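PDB 3A3J: PBP5 from Haemophilus influenzae, which removes the C-terminal D-alanine from sugar-peptide precursors of the cell wall, as a serine D-alanyl-D-alanine carboxypeptidase of the peptidase S11 family. Local coordinates for residues 155-158 with 159-163; 7-10 with 11-14; 61-64 with 65-69. All blocks are in the same frame, centred on the assembly; numbering follows the deposited sequence.

Interaction 1: residues 155-158 with 159-163; sequences AIIG and AHIIR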
loop_
_atom_site.group_PDB
_atom_site.type_symbol
_atom_site.label_atom_id
_atom_site.label_comp_id
_atom_site.label_asym_id
_atom_site.label_seq_id
_atom_site.Cartn_x
_atom_site.Cartn_y
_atom_site.Cartn_z
ATOM N N ALA A 155 0.484 -5.850 0.832
ATOM C CA ALA A 155 0.768 -4.681 1.711
ATOM C C ALA A 155 1.410 -3.577 0.902
ATOM O O ALA A 155 1.110 -2.374 1.059
ATOM C CB ALA A 155 1.677 -5.092 2.961
ATOM N N ILE A 156 2.330 -3.969 0.019
ATOM C CA ILE A 156 3.036 -2.931 -0.799
ATOM C C ILE A 156 2.056 -2.213 -1.702
ATOM O O ILE A 156 2.018 -0.957 -1.781
ATOM C CB ILE A 156 4.266 -3.553 -1.569
ATOM C CG1 ILE A 156 5.352 -3.985 -0.577
ATOM C CG2 ILE A 156 4.828 -2.523 -2.581
ATOM C CD1 ILE A 156 6.332 -4.988 -1.108
ATOM N N ILE A 157 1.135 -2.979 -2.282
ATOM C CA ILE A 157 0.106 -2.361 -3.205
ATOM C C ILE A 157 -0.772 -1.441 -2.425
ATOM O O ILE A 157 -1.070 -0.312 -2.845
ATOM C CB ILE A 157 -0.812 -3.454 -3.974
ATOM C CG1 ILE A 157 0.070 -4.291 -4.905
ATOM C CG2 ILE A 157 -1.958 -2.752 -4.678
ATOM C CD1 ILE A 157 -0.466 -5.653 -5.381
ATOM N N GLY A 158 -1.178 -1.868 -1.234
ATOM C CA GLY A 158 -2.138 -0.955 -0.485
ATOM C C GLY A 158 -1.350 0.287 -0.065
ATOM O O GLY A 158 -1.867 1.401 -0.065
ATOM N N ALA A 159 -0.067 0.154 0.268
ATOM C CA ALA A 159 0.653 1.454 0.656
ATOM C C ALA A 159 0.719 2.456 -0.473
ATOM O O ALA A 159 0.642 3.707 -0.287
ATOM C CB ALA A 159 2.086 1.132 1.159
ATOM N N HIS A 160 0.848 1.922 -1.701
ATOM C CA HIS A 160 0.920 2.799 -2.905
ATOM C C HIS A 160 -0.386 3.466 -3.161
ATOM O O HIS A 160 -0.433 4.619 -3.547
ATOM C CB HIS A 160 1.290 1.985 -4.146
ATOM C CG HIS A 160 2.773 1.892 -4.368
ATOM N ND1 HIS A 160 3.529 2.984 -4.738
ATOM C CD2 HIS A 160 3.640 0.861 -4.223
ATOM C CE1 HIS A 160 4.798 2.613 -4.874
ATOM N NE2 HIS A 160 4.904 1.334 -4.529
ATOM N N ILE A 161 -1.495 2.734 -2.988
ATOM C CA ILE A 161 -2.776 3.450 -3.038
ATOM C C ILE A 161 -2.874 4.555 -1.997
ATOM O O ILE A 161 -3.294 5.692 -2.282
ATOM C CB ILE A 161 -4.002 2.433 -2.766
ATOM C CG1 ILE A 161 -4.089 1.348 -3.897
ATOM C CG2 ILE A 161 -5.294 3.215 -2.607
ATOM C CD1 ILE A 161 -4.703 0.021 -3.464
ATOM N N ILE A 162 -2.582 4.221 -0.746
ATOM C CA ILE A 162 -2.678 5.252 0.279
ATOM C C ILE A 162 -1.723 6.406 -0.028
ATOM O O ILE A 162 -2.068 7.578 0.065
ATOM C CB ILE A 162 -2.354 4.646 1.686
ATOM C CG1 ILE A 162 -3.460 3.593 2.016
ATOM C CG2 ILE A 162 -2.218 5.798 2.748
ATOM C CD1 ILE A 162 -3.066 2.566 3.077
ATOM N N ARG A 163 -0.505 6.045 -0.387
ATOM C CA ARG A 163 0.543 7.087 -0.653
ATOM C C ARG A 163 0.314 7.857 -1.998
ATOM O O ARG A 163 0.286 9.073 -2.034
ATOM C CB ARG A 163 1.943 6.411 -0.665
ATOM C CG ARG A 163 3.117 7.441 -0.924
ATOM C CD ARG A 163 4.454 6.741 -0.602
ATOM N NE ARG A 163 4.600 6.714 0.828
ATOM C CZ ARG A 163 4.632 5.645 1.596
ATOM N NH1 ARG A 163 4.578 4.428 1.114
ATOM N NH2 ARG A 163 4.740 5.813 2.894
#
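G158 and I162 meet through one of four successive i to i+4 backbone bonds. I162 N reaches G158 O at 3.0 Å with an almost straight N-H...O angle of 176°, and I161 N to I157 O is similarly direct. For the two donors before them the approach is tilted from the carbonyl plane: A159 N lies 2.9 Å from A155 O, and H160 N, the most bent of the four at 151°, 3.1 Å from I156 O. Each of these amides and carbonyls is thereby paired.

Side chains share the same spacing. H160 runs beside I156, its CD2 3.9 Å from I156 CG2 and 3.4 Å from I156 O. The polar end of this imidazole is served one turn on, where ND1 bonds D164, while F129 stacks on the ring. I161 CD1 comes 4.1 Å from I157 CG2; both isoleucines also rest on M40. R163 NH2 donates to the backbone O of Y17, and its guanidinium makes a cation-pi contact with the Y17 ring. This is regular alpha-helix: most of helix 151-164, packed between strand 224-232 of the five-stranded sheet and helix 38-51, whose first turn carries the active-site K39, as expected of the penicillin-recognising serine enzyme fold.

Interaction 2: residues 7-10 with 11-14; sequences ITAQ and TYVL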
loop_
_atom_site.group_PDB
_atom_site.type_symbol
_atom_site.label_atom_id
_atom_site.label_comp_id
_atom_site.label_asym_id
_atom_site.label_seq_id
_atom_site.Cartn_x
_atom_site.Cartn_y
_atom_site.Cartn_z
ATOM N N ILE A 7 -2.091 -16.011 15.358
ATOM C CA ILE A 7 -2.980 -15.505 14.297
ATOM C C ILE A 7 -3.477 -16.697 13.549
ATOM O O ILE A 7 -2.684 -17.553 13.177
ATOM C CB ILE A 7 -2.178 -14.634 13.366
ATOM C CG1 ILE A 7 -1.659 -13.441 14.168
ATOM C CG2 ILE A 7 -3.014 -14.135 12.157
ATOM C CD1 ILE A 7 -2.791 -12.510 14.642
ATOM N N THR A 8 -4.786 -16.785 13.363
ATOM C CA THR A 8 -5.375 -17.871 12.601
ATOM C C THR A 8 -5.421 -17.468 11.133
ATOM O O THR A 8 -6.374 -16.786 10.708
ATOM C CB THR A 8 -6.804 -18.062 13.096
ATOM O OG1 THR A 8 -6.767 -18.868 14.256
ATOM C CG2 THR A 8 -7.676 -18.746 12.109
ATOM N N ALA A 9 -4.408 -17.824 10.355
ATOM C CA ALA A 9 -4.409 -17.436 8.938
ATOM C C ALA A 9 -3.275 -18.139 8.267
ATOM O O ALA A 9 -2.251 -18.370 8.884
ATOM C CB ALA A 9 -4.240 -15.966 8.789
ATOM N N GLN A 10 -3.422 -18.455 6.993
ATOM C CA GLN A 10 -2.386 -19.206 6.321
ATOM C C GLN A 10 -1.174 -18.326 6.157
ATOM O O GLN A 10 -0.051 -18.799 6.260
ATOM C CB GLN A 10 -2.883 -19.693 4.967
ATOM C CG GLN A 10 -4.002 -20.719 5.019
ATOM C CD GLN A 10 -4.146 -21.456 3.649
ATOM O OE1 GLN A 10 -3.529 -21.075 2.655
ATOM N NE2 GLN A 10 -4.965 -22.486 3.610
ATOM N N THR A 11 -1.389 -17.024 5.975
ATOM C CA THR A 11 -0.339 -16.111 5.596
ATOM C C THR A 11 -0.789 -14.788 6.153
ATOM O O THR A 11 -1.994 -14.580 6.229
ATOM C CB THR A 11 -0.383 -15.963 4.030
ATOM O OG1 THR A 11 0.323 -17.030 3.408
ATOM C CG2 THR A 11 0.073 -14.693 3.579
ATOM N N TYR A 12 0.142 -13.890 6.506
ATOM C CA TYR A 12 -0.186 -12.563 6.918
ATOM C C TYR A 12 1.024 -11.672 7.069
ATOM O O TYR A 12 2.166 -12.129 7.192
ATOM C CB TYR A 12 -0.918 -12.602 8.265
ATOM C CG TYR A 12 -0.119 -13.110 9.480
ATOM C CD1 TYR A 12 0.712 -12.262 10.227
ATOM C CD2 TYR A 12 -0.249 -14.399 9.884
ATOM C CE1 TYR A 12 1.405 -12.747 11.374
ATOM C CE2 TYR A 12 0.374 -14.859 10.963
ATOM C CZ TYR A 12 1.196 -14.060 11.720
ATOM O OH TYR A 12 1.815 -14.655 12.794
ATOM N N VAL A 13 0.800 -10.384 7.104
ATOM C CA VAL A 13 1.918 -9.516 7.282
ATOM C C VAL A 13 1.338 -8.323 8.014
ATOM O O VAL A 13 0.143 -8.023 7.828
ATOM C CB VAL A 13 2.531 -9.068 5.912
ATOM C CG1 VAL A 13 1.865 -7.825 5.427
ATOM C CG2 VAL A 13 3.973 -8.741 6.077
ATOM N N LEU A 14 2.147 -7.666 8.863
ATOM C CA LEU A 14 1.756 -6.393 9.428
ATOM C C LEU A 14 2.933 -5.457 9.139
ATOM O O LEU A 14 4.097 -5.885 9.298
ATOM C CB LEU A 14 1.639 -6.516 10.959
ATOM C CG LEU A 14 1.377 -5.185 11.724
ATOM C CD1 LEU A 14 -0.018 -4.638 11.272
ATOM C CD2 LEU A 14 1.358 -5.327 13.273
HETATM O O HOH W 1 0.528 -16.893 14.522
#
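A classic beta bulge opens strand 11-16 of the five-stranded sheet: Q10 and T11 both face M230 on strand 224-232, and the chain before them curls so that I7 lies over the ring of Y12. The ring is the platform of the contact. I7 CG2 sits above one face, 3.9 Å from the centroid and 27° off the normal, shifted toward the rim in a CH-pi contact. I7 CB presses closer to the far half of the ring, 3.5 Å from Y12 CE2, and CG1 follows along toward the phenol end, 3.8 Å from Y12 CZ. The tyrosine stands there because CG takes the place between backbone N and carbonyl carbon (chi1 65°), lifting the ring off the strand toward the preceding loop. A9 CB adds a looser touch, 4.4 Å from Y12 CD2.

At the far end, one water joins the two residues: it accepts from I7 N at 2.9 Å and lies 3.1 Å from Y12 OH. L245 of helix 235-252 packs on both I7 and Y12. On the bulge itself, Q10 O accepts from N27 and Q10 OE1 from Q32, while T11 shares backbone bonds with M230.

The chemistry is thus divided along the tyrosine. Its aromatic surface is used for apolar packing against an aliphatic branch, whereas the hydroxyl, reaching past that packing, shares a water with the backbone amide of I7 and so links the loop to the strand.

Interaction 3: residues 61-64 with 65-69; sequences VTIG and ESAWG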
loop_
_atom_site.group_PDB
_atom_site.type_symbol
_atom_site.label_atom_id
_atom_site.label_comp_id
_atom_site.label_asym_id
_atom_site.label_seq_id
_atom_site.Cartn_x
_atom_site.Cartn_y
_atom_site.Cartn_z
ATOM N N VAL A 61 -19.625 6.018 -19.467
ATOM C CA VAL A 61 -19.170 4.821 -20.123
ATOM C C VAL A 61 -20.399 3.988 -20.515
ATOM O O VAL A 61 -21.299 3.777 -19.680
ATOM C CB VAL A 61 -18.322 3.991 -19.160
ATOM C CG1 VAL A 61 -17.872 2.615 -19.753
ATOM C CG2 VAL A 61 -17.096 4.781 -18.784
ATOM N N THR A 62 -20.414 3.460 -21.745
ATOM C CA THR A 62 -21.576 2.672 -22.247
ATOM C C THR A 62 -21.492 1.258 -21.834
ATOM O O THR A 62 -20.506 0.640 -22.076
ATOM C CB THR A 62 -21.590 2.676 -23.795
ATOM O OG1 THR A 62 -21.768 4.012 -24.196
ATOM C CG2 THR A 62 -22.779 1.843 -24.361
ATOM N N ILE A 63 -22.514 0.721 -21.197
ATOM C CA ILE A 63 -22.458 -0.667 -20.806
ATOM C C ILE A 63 -22.934 -1.547 -22.004
ATOM O O ILE A 63 -24.062 -1.393 -22.481
ATOM C CB ILE A 63 -23.417 -0.914 -19.611
ATOM C CG1 ILE A 63 -23.206 0.102 -18.485
ATOM C CG2 ILE A 63 -23.258 -2.294 -19.062
ATOM C CD1 ILE A 63 -21.728 0.262 -18.052
ATOM N N GLY A 64 -22.150 -2.520 -22.441
ATOM C CA GLY A 64 -22.577 -3.376 -23.546
ATOM C C GLY A 64 -22.456 -4.757 -23.002
ATOM O O GLY A 64 -22.231 -4.896 -21.796
ATOM N N GLU A 65 -22.622 -5.785 -23.821
ATOM C CA GLU A 65 -22.658 -7.163 -23.259
ATOM C C GLU A 65 -21.462 -7.645 -22.346
ATOM O O GLU A 65 -21.612 -8.592 -21.573
ATOM C CB GLU A 65 -22.981 -8.215 -24.351
ATOM C CG GLU A 65 -24.115 -7.738 -25.255
ATOM C CD GLU A 65 -24.834 -8.810 -26.085
ATOM O OE1 GLU A 65 -24.564 -10.023 -25.933
ATOM O OE2 GLU A 65 -25.701 -8.397 -26.899
ATOM N N SER A 66 -20.274 -7.075 -22.437
ATOM C CA SER A 66 -19.164 -7.681 -21.623
ATOM C C SER A 66 -19.131 -7.041 -20.216
ATOM O O SER A 66 -18.749 -7.670 -19.273
ATOM C CB SER A 66 -17.795 -7.579 -22.303
ATOM O OG SER A 66 -17.513 -6.197 -22.425
ATOM N N ALA A 67 -19.604 -5.814 -20.080
ATOM C CA ALA A 67 -19.730 -5.179 -18.766
ATOM C C ALA A 67 -21.089 -5.446 -18.056
ATOM O O ALA A 67 -21.277 -5.094 -16.898
ATOM C CB ALA A 67 -19.440 -3.628 -18.879
ATOM N N TRP A 68 -22.003 -6.111 -18.750
ATOM C CA TRP A 68 -23.360 -6.338 -18.287
ATOM C C TRP A 68 -23.439 -7.172 -17.019
ATOM O O TRP A 68 -22.914 -8.246 -16.975
ATOM C CB TRP A 68 -24.105 -7.032 -19.442
ATOM C CG TRP A 68 -25.584 -7.267 -19.293
ATOM C CD1 TRP A 68 -26.455 -6.750 -18.349
ATOM C CD2 TRP A 68 -26.372 -8.084 -20.169
ATOM N NE1 TRP A 68 -27.731 -7.219 -18.596
ATOM C CE2 TRP A 68 -27.696 -8.038 -19.704
ATOM C CE3 TRP A 68 -26.076 -8.833 -21.322
ATOM C CZ2 TRP A 68 -28.741 -8.709 -20.370
ATOM C CZ3 TRP A 68 -27.126 -9.515 -21.976
ATOM C CH2 TRP A 68 -28.425 -9.435 -21.495
ATOM N N GLY A 69 -24.121 -6.707 -15.980
ATOM C CA GLY A 69 -24.233 -7.523 -14.750
ATOM C C GLY A 69 -24.547 -8.993 -15.006
ATOM O O GLY A 69 -24.031 -9.885 -14.299
HETATM O O HOH W 2 -19.408 -3.675 -22.121
#
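With CG1 of I63 beside the backbone N (chi1 -50°), the CG2 methyl is left anti to N and directed at A67 and W68, where it lies 4.0 Å from A67 CB and equally far from W68 N. W68 has its own CG opposite N (chi1 -174°): CB stays 3.7 Å from G64 O, while the indole swings out of the turn and lies against L82.

Between these two side chains the backbone makes a type I beta turn over G64 to A67, with E65 and S66 in helical conformation but without regular helical bonding. Its closing bond is weak: A67 N approaches G64 O at 3.3 Å with an N-H...O angle of only 129°. A water shares the task of satisfying that amide, accepting from A67 N at 3.0 Å and from G64 N at 3.0 Å. The A67 N-H is therefore divided between a carbonyl and a water, and the water bridges the mouth of the turn from one amide to the other. The side chain of E65 touches L82. S66 OG bonds the carboxylate of E109, and the carbonyl of E65 accepts from the side-chain amide of N71, so two polar side chains beyond the turn bond to it.

The turn follows strand 60-62, which pairs antiparallel with strand 85-87. V61 is bonded to V86 through the backbone, and I63, just past the strand, is still backbone-bonded to N83 and T84, its side chain meeting L80 and T84. On the helical side, S66 and A67 rest on V105 and A106 of helix 101-112, while V61 packs against L91 of helix 88-98; the turn thus leads the chain off the small two-stranded sheet along the flank of these helices.

How the interactions relate
Interactions 1 and 2 are both buried and meet directly: A155 CB of helix 151-164 packs 3.7 Å from V13 CG1 of strand 11-16, so the helix lies on the sheet that the N-terminal loop enters. Interaction 1 is at the centre of the chain; the centres of interactions 1 and 2 are about 18 Å apart. Interaction 3 is only partly buried, its nearest atoms about 20 Å from interaction 1 and about 29 Å from interaction 2, in the turn that leaves a separate two-stranded sheet. Bonding changes accordingly: direct backbone bonds in the helix, a face-on aliphatic-aromatic contact with a bridging water at the strand entry, and a weak, water-assisted turn near the surface.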